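Local coordinates for radical SAM domain protein (Methanothrix thermoacetophila, PDB 6Y1X) that probably builds the carbide-containing iron-sulfur precursor of the nitrogenase FeMo cofactor, using radical S-adenosylmethionine chemistry supported by [4Fe-4S] clusters, at residues E123-V128 and I156-I161; V163-V168 and K202-A207; E174-Y179 and G223-H228; F230-K235 and F242-M247. One frame throughout, in Å; residues are numbered along the deposited sequence. Where two conformers were deposited one is given.

Interaction 1: residues E123-V128 and I156-I161; sequences ETLRLV and IGVTNI
Leu125 lies over two apolar side chains of the segment 156-161, one near its root and one at its tip. Leu125 CB meets the end methyl of Ile156, CD1, at 3.8 Å. Further out, CD1 of Leu125 reaches CG2 of Val158, also at 3.8 Å, and these two side chains approach at a slant. Ile156 gets its methyl there by holding CG1 between the backbone N and the carbonyl carbon (chi1 72°), which turns CD1 up against the helix. The other branch of Ile156, CG2, only brushes Arg126 CB, at 4.5 Å. The long arm of Arg126 turns away from the contact, toward Glu123 and Glu130 of its own helix.

Just past Ile156, Gly157 takes a positive phi (100°) and ends helix 146-156 in a Schellman motif. The chain is thereby turned so that Val158 comes alongside the tip of Leu125, while it also packs on Leu153. Next along, Thr159 OG1 bonds Asn160 OD1 (2.8 Å) in the carbonyl plane, and the amide nitrogen of Asn160 is taken by Arg33 O. Val158's side chain is about 6 Å from that of Cys138, a residue of the first [4Fe-4S] site. Helix 119-131 and the turn into strand 160-164 pack against each other, with Leu125 also resting on Ile139 of strand 136-141, the layering of neighbouring beta-alpha units in the partial barrel of radical SAM enzymes.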
loop_
_atom_site.group_PDB
_atom_site.type_symbol
_atom_site.label_atom_id
_atom_site.label_comp_id
_atom_site.label_asym_id
_atom_site.label_seq_id
_atom_site.Cartn_x
_atom_site.Cartn_y
_atom_site.Cartn_z
ATOM N N GLU A 123 0.986 5.182 16.888
ATOM C CA GLU A 123 1.742 6.003 17.824
ATOM C C GLU A 123 2.771 6.859 17.096
ATOM O O GLU A 123 2.978 8.026 17.448
ATOM C CB GLU A 123 2.416 5.113 18.866
ATOM C CG GLU A 123 3.093 5.871 19.987
ATOM C CD GLU A 123 2.207 6.959 20.564
ATOM O OE1 GLU A 123 2.648 8.127 20.592
ATOM O OE2 GLU A 123 1.067 6.649 20.978
ATOM N N THR A 124 3.409 6.300 16.068
ATOM C CA THR A 124 4.423 7.039 15.322
ATOM C C THR A 124 3.812 8.212 14.564
ATOM O O THR A 124 4.295 9.346 14.660
ATOM C CB THR A 124 5.132 6.106 14.342
ATOM O OG1 THR A 124 5.825 5.083 15.066
ATOM C CG2 THR A 124 6.123 6.884 13.498
ATOM N N LEU A 125 2.736 7.962 13.816
ATOM C CA LEU A 125 2.149 9.026 13.013
ATOM C C LEU A 125 1.455 10.063 13.881
ATOM O O LEU A 125 1.331 11.223 13.476
ATOM C CB LEU A 125 1.174 8.439 12.000
ATOM C CG LEU A 125 1.849 7.623 10.902
ATOM C CD1 LEU A 125 0.795 6.973 10.054
ATOM C CD2 LEU A 125 2.772 8.494 10.057
ATOM N N ARG A 126 0.998 9.668 15.069
ATOM C CA ARG A 126 0.497 10.643 16.027
ATOM C C ARG A 126 1.620 11.553 16.515
ATOM O O ARG A 126 1.431 12.768 16.649
ATOM C CB ARG A 126 -0.168 9.922 17.199
ATOM C CG ARG A 126 -0.802 10.844 18.217
ATOM C CD ARG A 126 -1.083 10.119 19.522
ATOM N NE ARG A 126 0.146 9.729 20.211
ATOM C CZ ARG A 126 0.842 10.531 21.012
ATOM N NH1 ARG A 126 0.436 11.777 21.225
ATOM N NH2 ARG A 126 1.946 10.091 21.601
ATOM N N LEU A 127 2.800 10.984 16.776
ATOM C CA LEU A 127 3.938 11.795 17.199
ATOM C C LEU A 127 4.414 12.717 16.082
ATOM O O LEU A 127 4.671 13.903 16.318
ATOM C CB LEU A 127 5.088 10.898 17.658
ATOM C CG LEU A 127 4.974 10.151 18.988
ATOM C CD1 LEU A 127 6.158 9.209 19.156
ATOM C CD2 LEU A 127 4.901 11.128 20.153
ATOM N N VAL A 128 4.526 12.195 14.860
ATOM C CA VAL A 128 5.013 13.004 13.746
ATOM C C VAL A 128 4.033 14.126 13.424
ATOM O O VAL A 128 4.428 15.286 13.254
ATOM C CB VAL A 128 5.277 12.114 12.519
ATOM C CG1 VAL A 128 5.543 12.970 11.287
ATOM C CG2 VAL A 128 6.440 11.174 12.794
ATOM N N ILE A 156 -5.841 10.749 13.410
ATOM C CA ILE A 156 -4.428 11.139 13.534
ATOM C C ILE A 156 -3.912 11.983 12.371
ATOM O O ILE A 156 -2.758 12.431 12.417
ATOM C CB ILE A 156 -3.458 9.945 13.676
ATOM C CG1 ILE A 156 -3.309 9.170 12.361
ATOM C CG2 ILE A 156 -3.872 9.036 14.827
ATOM C CD1 ILE A 156 -2.541 7.858 12.514
ATOM N N GLY A 157 -4.713 12.207 11.329
ATOM C CA GLY A 157 -4.340 13.108 10.251
ATOM C C GLY A 157 -3.795 12.494 8.974
ATOM O O GLY A 157 -3.278 13.234 8.126
ATOM N N VAL A 158 -3.901 11.179 8.796
ATOM C CA VAL A 158 -3.490 10.563 7.539
ATOM C C VAL A 158 -4.425 11.021 6.425
ATOM O O VAL A 158 -5.653 10.915 6.543
ATOM C CB VAL A 158 -3.479 9.034 7.677
ATOM C CG1 VAL A 158 -3.298 8.362 6.320
ATOM C CG2 VAL A 158 -2.393 8.605 8.644
ATOM N N THR A 159 -3.848 11.535 5.333
ATOM C CA THR A 159 -4.633 12.040 4.211
ATOM C C THR A 159 -4.488 11.212 2.944
ATOM O O THR A 159 -5.308 11.360 2.031
ATOM C CB THR A 159 -4.243 13.491 3.876
ATOM O OG1 THR A 159 -2.824 13.577 3.696
ATOM C CG2 THR A 159 -4.675 14.443 4.981
ATOM N N ASN A 160 -3.491 10.340 2.872
ATOM C CA ASN A 160 -3.198 9.567 1.675
ATOM C C ASN A 160 -3.027 8.122 2.101
ATOM O O ASN A 160 -2.313 7.841 3.067
ATOM C CB ASN A 160 -1.932 10.070 0.970
ATOM C CG ASN A 160 -2.079 11.479 0.430
ATOM O OD1 ASN A 160 -2.211 12.442 1.188
ATOM N ND2 ASN A 160 -2.043 11.608 -0.891
ATOM N N ILE A 161 -3.651 7.210 1.363
ATOM C CA ILE A 161 -3.671 5.797 1.722
ATOM C C ILE A 161 -3.418 4.975 0.470
ATOM O O ILE A 161 -4.041 5.210 -0.570
ATOM C CB ILE A 161 -5.007 5.381 2.370
ATOM C CG1 ILE A 161 -5.191 6.083 3.718
ATOM C CG2 ILE A 161 -5.065 3.871 2.555
ATOM C CD1 ILE A 161 -6.546 5.838 4.343
#

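Interaction 2: residues V163-V168 and K202-A207; sequences VTLNAV and KGIEEA
Val163 and Ile204 carry most of this contact, and everything that passes between the segments is apolar. CG2 of Val163 rests on CG1 of Ile204 at 3.9 Å, while Val163 CG1 faces Ile204 CD1 at 4.1 Å, so both valine methyls run against the outer branch of the isoleucine. The two side chains cross obliquely. Ile204 holds CG1 anti to the carbonyl carbon (chi1 -71°), and that sends its CD1 across to the strand. There Ile204 CD1 makes a looser approach to Leu165 CD2, at 4.3 Å. Val163 and Leu165, two residues apart, thus both look toward the helix, and Ile204 fits against the pair.

Polar bonding belongs to the surroundings. Val163 is held by backbone bonds to Lys215 and Asn217, and Leu165 O receives Thr218 OG1. Glu206, which also touches Ile150 of helix 146-156, forms salt bridges with Arg209 and Arg210.

All three contact side chains are buried. Helix 189-209 lies here against strand 160-164 before the chain enters the adjacent parallel strand 213-220, as in a beta-alpha-beta crossover, here with helix 170-173 and a beta hairpin inserted before the helix, in the TIM-barrel-like radical SAM fold.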
loop_
_atom_site.group_PDB
_atom_site.type_symbol
_atom_site.label_atom_id
_atom_site.label_comp_id
_atom_site.label_asym_id
_atom_site.label_seq_id
_atom_site.Cartn_x
_atom_site.Cartn_y
_atom_site.Cartn_z
ATOM N N VAL A 163 -3.639 1.118 -0.888
ATOM C CA VAL A 163 -4.136 -0.226 -0.640
ATOM C C VAL A 163 -3.616 -1.100 -1.766
ATOM O O VAL A 163 -3.750 -0.739 -2.940
ATOM C CB VAL A 163 -5.675 -0.268 -0.575
ATOM C CG1 VAL A 163 -6.162 -1.687 -0.332
ATOM C CG2 VAL A 163 -6.198 0.697 0.483
ATOM N N THR A 164 -3.057 -2.254 -1.426
ATOM C CA THR A 164 -2.661 -3.212 -2.450
ATOM C C THR A 164 -3.831 -4.152 -2.703
ATOM O O THR A 164 -4.215 -4.935 -1.827
ATOM C CB THR A 164 -1.398 -3.967 -2.051
ATOM O OG1 THR A 164 -0.302 -3.046 -2.008
ATOM C CG2 THR A 164 -1.075 -5.047 -3.092
ATOM N N LEU A 165 -4.396 -4.070 -3.902
ATOM C CA LEU A 165 -5.589 -4.815 -4.281
ATOM C C LEU A 165 -5.234 -5.626 -5.517
ATOM O O LEU A 165 -5.072 -5.067 -6.607
ATOM C CB LEU A 165 -6.767 -3.880 -4.546
ATOM C CG LEU A 165 -8.111 -4.513 -4.901
ATOM C CD1 LEU A 165 -8.597 -5.398 -3.771
ATOM C CD2 LEU A 165 -9.124 -3.430 -5.195
ATOM N N ASN A 166 -5.079 -6.936 -5.338
ATOM C CA ASN A 166 -4.596 -7.797 -6.405
ATOM C C ASN A 166 -5.713 -8.572 -7.079
ATOM O O ASN A 166 -5.456 -9.263 -8.070
ATOM C CB ASN A 166 -3.554 -8.775 -5.856
ATOM C CG ASN A 166 -2.263 -8.089 -5.477
ATOM O OD1 ASN A 166 -1.867 -7.106 -6.105
ATOM N ND2 ASN A 166 -1.609 -8.588 -4.436
ATOM N N ALA A 167 -6.932 -8.492 -6.549
ATOM C CA ALA A 167 -8.077 -9.195 -7.103
ATOM C C ALA A 167 -9.353 -8.570 -6.556
ATOM O O ALA A 167 -9.398 -8.161 -5.396
ATOM C CB ALA A 167 -8.032 -10.691 -6.765
ATOM N N VAL A 168 -10.380 -8.497 -7.399
ATOM C CA VAL A 168 -11.740 -8.197 -6.968
ATOM C C VAL A 168 -12.648 -9.401 -7.167
ATOM O O VAL A 168 -13.868 -9.299 -6.997
ATOM C CB VAL A 168 -12.311 -6.949 -7.663
ATOM C CG1 VAL A 168 -11.529 -5.704 -7.249
ATOM C CG2 VAL A 168 -12.312 -7.121 -9.178
ATOM N N LYS A 202 -14.663 -2.520 1.636
ATOM C CA LYS A 202 -15.275 -1.678 2.664
ATOM C C LYS A 202 -14.323 -0.586 3.132
ATOM O O LYS A 202 -14.742 0.549 3.387
ATOM C CB LYS A 202 -15.732 -2.527 3.851
ATOM C CG LYS A 202 -16.921 -3.433 3.560
ATOM C CD LYS A 202 -17.288 -4.267 4.782
ATOM C CE LYS A 202 -18.726 -4.770 4.714
ATOM N NZ LYS A 202 -18.963 -5.661 3.542
ATOM N N GLY A 203 -13.036 -0.907 3.264
ATOM C CA GLY A 203 -12.093 0.088 3.747
ATOM C C GLY A 203 -11.829 1.184 2.733
ATOM O O GLY A 203 -11.791 2.366 3.082
ATOM N N ILE A 204 -11.689 0.810 1.459
ATOM C CA ILE A 204 -11.517 1.798 0.397
ATOM C C ILE A 204 -12.732 2.710 0.329
ATOM O O ILE A 204 -12.608 3.939 0.247
ATOM C CB ILE A 204 -11.259 1.095 -0.949
ATOM C CG1 ILE A 204 -9.867 0.459 -0.960
ATOM C CG2 ILE A 204 -11.445 2.059 -2.116
ATOM C CD1 ILE A 204 -9.637 -0.476 -2.127
ATOM N N GLU A 205 -13.926 2.118 0.345
ATOM C CA GLU A 205 -15.149 2.912 0.332
ATOM C C GLU A 205 -15.170 3.904 1.492
ATOM O O GLU A 205 -15.504 5.082 1.313
ATOM C CB GLU A 205 -16.360 1.980 0.385
ATOM C CG GLU A 205 -17.702 2.671 0.507
ATOM C CD GLU A 205 -18.851 1.679 0.458
ATOM O OE1 GLU A 205 -18.580 0.467 0.310
ATOM O OE2 GLU A 205 -20.019 2.105 0.577
ATOM N N GLU A 206 -14.809 3.442 2.694
ATOM C CA GLU A 206 -14.848 4.322 3.857
ATOM C C GLU A 206 -13.765 5.393 3.772
ATOM O O GLU A 206 -13.993 6.546 4.159
ATOM C CB GLU A 206 -14.715 3.505 5.143
ATOM C CG GLU A 206 -14.796 4.332 6.418
ATOM C CD GLU A 206 -16.114 5.089 6.557
ATOM O OE1 GLU A 206 -17.133 4.643 5.984
ATOM O OE2 GLU A 206 -16.133 6.130 7.247
ATOM N N ALA A 207 -12.567 5.020 3.309
ATOM C CA ALA A 207 -11.504 6.001 3.113
ATOM C C ALA A 207 -11.930 7.082 2.128
ATOM O O ALA A 207 -11.711 8.277 2.368
ATOM C CB ALA A 207 -10.230 5.305 2.629
#

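Interaction 3: residues E174-Y179 and G223-H228; sequences EQIYDY and GINDKH
Ile224 meets Gln175 and Ile176 through its CG2 methyl, the apolar heart of the contact. Ile224 CG2 lies 3.9 Å from both Gln175 CB and Ile176 CG1, and the two isoleucine side chains lie alongside, running opposite ways. Ile224 was modelled in two conformers, so the detail applies to the one described. It holds CG2 anti to the backbone N (chi1 -61° for the CG1 branch), which directs that methyl at the pair. Ile176 CD1 continues on to the Asn225 amide, 4.2 Å from ND2.

Water handles the polar side. The extended Gln175 chain brings its amide to two waters: one donates to Gln175 OE1 and to Gly223 O, and the other donates to Ile224 O at 2.8 Å while accepting a weak bond from Gln175 NE2.

Direct hydrogen bonds stay within the loop or run elsewhere. Asp226 OD1 takes Gly223 N at 2.8 Å, the donor standing 66° out of the carboxylate plane. Asn225 OD1 accepts Ile221 N, and its ND2 serves both Val219 O and Asn166 O.

Chemically, then, a small apolar patch forms the more buried part, where the side chain of Ile176 is about 5 Å from that of the cluster ligand Cys63, while the more exposed Gln175 amide is joined to the loop backbone through two waters: a joint that is apolar inside and water-bridged outside.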
loop_
_atom_site.group_PDB
_atom_site.type_symbol
_atom_site.label_atom_id
_atom_site.label_comp_id
_atom_site.label_asym_id
_atom_site.label_seq_id
_atom_site.Cartn_x
_atom_site.Cartn_y
_atom_site.Cartn_z
ATOM N N GLU A 174 -7.793 -16.203 -4.061
ATOM C CA GLU A 174 -7.349 -17.424 -3.396
ATOM C C GLU A 174 -6.029 -17.919 -3.974
ATOM O O GLU A 174 -5.254 -18.588 -3.279
ATOM C CB GLU A 174 -8.409 -18.516 -3.528
ATOM C CG GLU A 174 -8.023 -19.813 -2.822
ATOM C CD GLU A 174 -8.997 -20.945 -3.072
ATOM O OE1 GLU A 174 -9.967 -20.746 -3.835
ATOM O OE2 GLU A 174 -8.787 -22.040 -2.504
ATOM N N GLN A 175 -5.757 -17.600 -5.236
ATOM C CA GLN A 175 -4.513 -17.993 -5.885
ATOM C C GLN A 175 -3.333 -17.125 -5.473
ATOM O O GLN A 175 -2.204 -17.401 -5.890
ATOM C CB GLN A 175 -4.687 -17.945 -7.403
ATOM C CG GLN A 175 -5.778 -18.879 -7.921
ATOM C CD GLN A 175 -5.961 -18.782 -9.421
ATOM O OE1 GLN A 175 -5.048 -19.075 -10.187
ATOM N NE2 GLN A 175 -7.146 -18.364 -9.848
ATOM N N ILE A 176 -3.559 -16.087 -4.674
ATOM C CA ILE A 176 -2.519 -15.114 -4.375
ATOM C C ILE A 176 -2.115 -15.101 -2.904
ATOM O O ILE A 176 -0.996 -14.663 -2.587
ATOM C CB ILE A 176 -2.972 -13.703 -4.828
ATOM C CG1 ILE A 176 -3.267 -13.706 -6.331
ATOM C CG2 ILE A 176 -1.933 -12.626 -4.543
ATOM C CD1 ILE A 176 -3.928 -12.432 -6.826
ATOM N N TYR A 177 -2.940 -15.615 -1.996
ATOM C CA TYR A 177 -2.689 -15.546 -0.563
ATOM C C TYR A 177 -2.690 -16.934 0.062
ATOM O O TYR A 177 -3.590 -17.739 -0.200
ATOM C CB TYR A 177 -3.741 -14.658 0.094
ATOM C CG TYR A 177 -3.749 -13.288 -0.519
ATOM C CD1 TYR A 177 -2.792 -12.342 -0.181
ATOM C CD2 TYR A 177 -4.678 -12.962 -1.497
ATOM C CE1 TYR A 177 -2.796 -11.087 -0.768
ATOM C CE2 TYR A 177 -4.684 -11.721 -2.094
ATOM C CZ TYR A 177 -3.742 -10.786 -1.725
ATOM O OH TYR A 177 -3.753 -9.551 -2.330
ATOM N N ASP A 178 -1.692 -17.200 0.909
ATOM C CA ASP A 178 -1.683 -18.434 1.689
ATOM C C ASP A 178 -2.730 -18.390 2.791
ATOM O O ASP A 178 -3.449 -19.370 3.015
ATOM C CB ASP A 178 -0.308 -18.659 2.322
ATOM C CG ASP A 178 0.678 -19.314 1.391
ATOM O OD1 ASP A 178 0.306 -19.680 0.259
ATOM O OD2 ASP A 178 1.842 -19.468 1.808
ATOM N N TYR A 179 -2.828 -17.265 3.493
ATOM C CA TYR A 179 -3.732 -17.156 4.626
ATOM C C TYR A 179 -3.916 -15.687 4.961
ATOM O O TYR A 179 -3.147 -14.828 4.527
ATOM C CB TYR A 179 -3.210 -17.933 5.847
ATOM C CG TYR A 179 -1.898 -17.438 6.423
ATOM C CD1 TYR A 179 -1.843 -16.293 7.213
ATOM C CD2 TYR A 179 -0.714 -18.118 6.180
ATOM C CE1 TYR A 179 -0.649 -15.844 7.737
ATOM C CE2 TYR A 179 0.484 -17.677 6.707
ATOM C CZ TYR A 179 0.511 -16.538 7.482
ATOM O OH TYR A 179 1.707 -16.088 8.005
ATOM N N GLY A 223 -0.648 -14.977 -15.751
ATOM C CA GLY A 223 -1.393 -16.205 -15.609
ATOM C C GLY A 223 -2.358 -16.249 -14.446
ATOM O O GLY A 223 -3.130 -17.211 -14.347
ATOM N N ILE A 224 -2.354 -15.246 -13.569
ATOM C CA ILE A 224 -3.224 -15.268 -12.400
ATOM C C ILE A 224 -4.190 -14.093 -12.427
ATOM O O ILE A 224 -5.409 -14.289 -12.395
ATOM C CB ILE A 224 -2.404 -15.285 -11.099
ATOM C CG1 ILE A 224 -1.527 -16.540 -11.066
ATOM C CG2 ILE A 224 -3.331 -15.237 -9.890
ATOM C CD1 ILE A 224 -0.973 -16.878 -9.713
ATOM N N ASN A 225 -3.665 -12.862 -12.483
ATOM C CA ASN A 225 -4.531 -11.688 -12.508
ATOM C C ASN A 225 -4.206 -10.735 -13.650
ATOM O O ASN A 225 -4.659 -9.586 -13.634
ATOM C CB ASN A 225 -4.485 -10.936 -11.172
ATOM C CG ASN A 225 -3.135 -10.261 -10.905
ATOM O OD1 ASN A 225 -2.204 -10.340 -11.706
ATOM N ND2 ASN A 225 -3.046 -9.565 -9.781
ATOM N N ASP A 226 -3.437 -11.181 -14.644
ATOM C CA ASP A 226 -2.921 -10.250 -15.644
ATOM C C ASP A 226 -3.977 -9.777 -16.638
ATOM O O ASP A 226 -3.786 -8.729 -17.263
ATOM C CB ASP A 226 -1.730 -10.872 -16.374
ATOM C CG ASP A 226 -2.092 -12.151 -17.110
ATOM O OD1 ASP A 226 -2.571 -13.099 -16.454
ATOM O OD2 ASP A 226 -1.868 -12.215 -18.336
ATOM N N LYS A 227 -5.095 -10.491 -16.794
ATOM C CA LYS A 227 -6.248 -9.890 -17.457
ATOM C C LYS A 227 -7.330 -9.453 -16.482
ATOM O O LYS A 227 -8.140 -8.588 -16.828
ATOM C CB LYS A 227 -6.842 -10.835 -18.517
ATOM C CG LYS A 227 -7.295 -12.216 -18.058
ATOM C CD LYS A 227 -7.753 -13.034 -19.274
ATOM C CE LYS A 227 -8.673 -14.190 -18.921
ATOM N NZ LYS A 227 -8.540 -14.658 -17.516
ATOM N N HIS A 228 -7.345 -10.005 -15.269
ATOM C CA HIS A 228 -8.290 -9.560 -14.251
ATOM C C HIS A 228 -8.047 -8.113 -13.834
ATOM O O HIS A 228 -8.956 -7.466 -13.305
ATOM C CB HIS A 228 -8.203 -10.487 -13.035
ATOM C CG HIS A 228 -9.164 -10.153 -11.934
ATOM N ND1 HIS A 228 -10.526 -10.085 -12.130
ATOM C CD2 HIS A 228 -8.960 -9.911 -10.618
ATOM C CE1 HIS A 228 -11.119 -9.792 -10.987
ATOM N NE2 HIS A 228 -10.190 -9.684 -10.053
HETATM O O HOH W 1 -6.828 -16.651 -12.762
HETATM O O HOH W 2 -5.171 -18.940 -13.062
#

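Interaction 4: residues F230-K235 and F242-M247; sequences FDIARK and FIHNVM
His244 reaches from its strand to Ala233 and Ile232 on the helix. From CB, CG lies anti to the backbone N (chi1 -169°), an orientation that carries the imidazole off the strand and onto the helix surface. ND1 is the first ring atom to find the helix, 4.1 Å from Ala233 CB; it also takes part in a weak hydrogen bond with Gln279 NE2. CE1, at the outer end, sits between the two helix residues, 4.3 Å from Ala233 CB and slightly further from Ile232 CG2. NE2 completes the ring's contact, 4.3 Å from Ile232 CG2, and has its main polar partner in Thr218 OG1. Both helix methyls come to the ring at a slant. Val246 CG2 of the same strand lies 3.7 Å above one ring face, offset toward the rim, so the imidazole is held by methyl groups from strand and helix and by polar partners at both nitrogens.

On the helix, Arg234 NH1 bonds Asp231 OD1 at 2.7 Å, a salt bridge nearly in the guanidinium plane but 37° out of the carboxylate plane; Phe230 O stands over the centre of one guanidinium face.

Helix 229-239 links the neighbouring parallel strands 213-220 and 243-248 in a beta-alpha-beta unit, and His244 fills the seam between helix and second strand. Leu273 of helix 263-273 touches both Ala233 and Val246, while backbone bonds between His244 and Lys278 and Met280 bring the C-terminal end of the modelled chain alongside this outermost strand.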
loop_
_atom_site.group_PDB
_atom_site.type_symbol
_atom_site.label_atom_id
_atom_site.label_comp_id
_atom_site.label_asym_id
_atom_site.label_seq_id
_atom_site.Cartn_x
_atom_site.Cartn_y
_atom_site.Cartn_z
ATOM N N PHE A 230 -8.023 -5.541 -15.489
ATOM C CA PHE A 230 -9.044 -4.686 -16.092
ATOM C C PHE A 230 -10.276 -4.583 -15.196
ATOM O O PHE A 230 -10.824 -3.489 -15.001
ATOM C CB PHE A 230 -9.425 -5.212 -17.475
ATOM C CG PHE A 230 -8.376 -4.975 -18.520
ATOM C CD1 PHE A 230 -8.380 -3.822 -19.287
ATOM C CD2 PHE A 230 -7.397 -5.931 -18.758
ATOM C CE1 PHE A 230 -7.409 -3.609 -20.254
ATOM C CE2 PHE A 230 -6.422 -5.726 -19.725
ATOM C CZ PHE A 230 -6.430 -4.565 -20.474
ATOM N N ASP A 231 -10.723 -5.712 -14.638
ATOM C CA ASP A 231 -11.848 -5.690 -13.707
ATOM C C ASP A 231 -11.501 -4.902 -12.446
ATOM O O ASP A 231 -12.356 -4.211 -11.879
ATOM C CB ASP A 231 -12.241 -7.119 -13.331
ATOM C CG ASP A 231 -13.014 -7.828 -14.424
ATOM O OD1 ASP A 231 -13.632 -7.155 -15.278
ATOM O OD2 ASP A 231 -12.983 -9.077 -14.435
ATOM N N ILE A 232 -10.260 -5.023 -11.969
ATOM C CA ILE A 232 -9.837 -4.250 -10.801
ATOM C C ILE A 232 -9.943 -2.758 -11.086
ATOM O O ILE A 232 -10.484 -1.991 -10.280
ATOM C CB ILE A 232 -8.407 -4.630 -10.379
ATOM C CG1 ILE A 232 -8.322 -6.104 -9.982
ATOM C CG2 ILE A 232 -7.911 -3.708 -9.251
ATOM C CD1 ILE A 232 -6.894 -6.562 -9.756
ATOM N N ALA A 233 -9.393 -2.324 -12.226
ATOM C CA ALA A 233 -9.395 -0.905 -12.568
ATOM C C ALA A 233 -10.806 -0.345 -12.653
ATOM O O ALA A 233 -11.077 0.752 -12.149
ATOM C CB ALA A 233 -8.660 -0.687 -13.888
ATOM N N ARG A 234 -11.717 -1.074 -13.297
ATOM C CA ARG A 234 -13.092 -0.598 -13.396
ATOM C C ARG A 234 -13.725 -0.452 -12.018
ATOM O O ARG A 234 -14.407 0.541 -11.740
ATOM C CB ARG A 234 -13.912 -1.536 -14.282
ATOM C CG ARG A 234 -13.615 -1.389 -15.773
ATOM C CD ARG A 234 -14.551 -2.235 -16.623
ATOM N NE ARG A 234 -14.216 -3.658 -16.599
ATOM C CZ ARG A 234 -13.459 -4.267 -17.510
ATOM N NH1 ARG A 234 -13.206 -5.565 -17.409
ATOM N NH2 ARG A 234 -12.970 -3.584 -18.539
ATOM N N LYS A 235 -13.514 -1.437 -11.144
ATOM C CA LYS A 235 -14.125 -1.398 -9.820
ATOM C C LYS A 235 -13.600 -0.220 -9.000
ATOM O O LYS A 235 -14.383 0.537 -8.415
ATOM C CB LYS A 235 -13.866 -2.725 -9.105
ATOM C CG LYS A 235 -14.404 -2.830 -7.690
ATOM C CD LYS A 235 -15.928 -2.782 -7.700
ATOM C CE LYS A 235 -16.499 -3.187 -6.345
ATOM N NZ LYS A 235 -17.987 -3.041 -6.286
ATOM N N PHE A 242 -8.170 7.380 -6.556
ATOM C CA PHE A 242 -7.600 8.484 -7.315
ATOM C C PHE A 242 -6.614 8.011 -8.375
ATOM O O PHE A 242 -6.626 8.519 -9.500
ATOM C CB PHE A 242 -6.909 9.465 -6.369
ATOM C CG PHE A 242 -6.166 10.558 -7.076
ATOM C CD1 PHE A 242 -6.846 11.584 -7.708
ATOM C CD2 PHE A 242 -4.783 10.546 -7.125
ATOM C CE1 PHE A 242 -6.155 12.584 -8.367
ATOM C CE2 PHE A 242 -4.089 11.544 -7.782
ATOM C CZ PHE A 242 -4.776 12.561 -8.405
ATOM N N ILE A 243 -5.769 7.031 -8.057
ATOM C CA ILE A 243 -4.720 6.620 -8.981
ATOM C C ILE A 243 -4.434 5.137 -8.789
ATOM O O ILE A 243 -4.598 4.589 -7.697
ATOM C CB ILE A 243 -3.453 7.492 -8.798
ATOM C CG1 ILE A 243 -2.445 7.260 -9.927
ATOM C CG2 ILE A 243 -2.831 7.276 -7.425
ATOM C CD1 ILE A 243 -1.293 8.238 -9.919
ATOM N N HIS A 244 -3.976 4.495 -9.860
ATOM C CA HIS A 244 -3.743 3.057 -9.900
ATOM C C HIS A 244 -2.289 2.815 -10.274
ATOM O O HIS A 244 -1.800 3.372 -11.264
ATOM C CB HIS A 244 -4.661 2.406 -10.932
ATOM C CG HIS A 244 -4.701 0.911 -10.869
ATOM N ND1 HIS A 244 -5.170 0.143 -11.913
ATOM C CD2 HIS A 244 -4.371 0.044 -9.884
ATOM C CE1 HIS A 244 -5.109 -1.134 -11.581
ATOM N NE2 HIS A 244 -4.634 -1.221 -10.352
ATOM N N ASN A 245 -1.611 1.967 -9.509
ATOM C CA ASN A 245 -0.197 1.677 -9.730
ATOM C C ASN A 245 -0.051 0.185 -10.003
ATOM O O ASN A 245 -0.074 -0.630 -9.074
ATOM C CB ASN A 245 0.627 2.114 -8.523
ATOM C CG ASN A 245 2.082 1.710 -8.630
ATOM O OD1 ASN A 245 2.625 1.592 -9.726
ATOM N ND2 ASN A 245 2.720 1.487 -7.486
ATOM N N VAL A 246 0.119 -0.174 -11.267
ATOM C CA VAL A 246 0.311 -1.566 -11.650
ATOM C C VAL A 246 1.798 -1.887 -11.619
ATOM O O VAL A 246 2.592 -1.271 -12.337
ATOM C CB VAL A 246 -0.293 -1.846 -13.032
ATOM C CG1 VAL A 246 -0.133 -3.312 -13.388
ATOM C CG2 VAL A 246 -1.764 -1.454 -13.031
ATOM N N MET A 247 2.175 -2.840 -10.774
ATOM C CA MET A 247 3.559 -3.203 -10.536
ATOM C C MET A 247 3.835 -4.594 -11.081
ATOM O O MET A 247 3.055 -5.519 -10.817
ATOM C CB MET A 247 3.878 -3.166 -9.036
ATOM C CG MET A 247 3.388 -1.922 -8.317
ATOM S SD MET A 247 3.661 -2.024 -6.534
ATOM C CE MET A 247 2.624 -3.411 -6.107
#

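In the fold
From the N terminus, interaction 1 closes first, bringing helix 119-131 to the turn after helix 146-156, with strand 136-141 in the loop it closes. The chain then runs up strand 160-164, shared with interaction 2, and the two contacts touch where Ile161 meets Ala207. Interactions 2 and 3 cross: 174-179 lies inside the loop that interaction 2 closes, and 223-228 beyond it. Interaction 3 closes a long loop holding the rest of the hairpin 177-188, helix 189-209 and strand 213-220. Asn166 and Val168 tie these two by probable hydrogen bonds to Asn225 and His228. Interaction 4 follows as a short local closure, with Ile232 packing its end on 163-168. Together they join the hairpin to successive beta-alpha units.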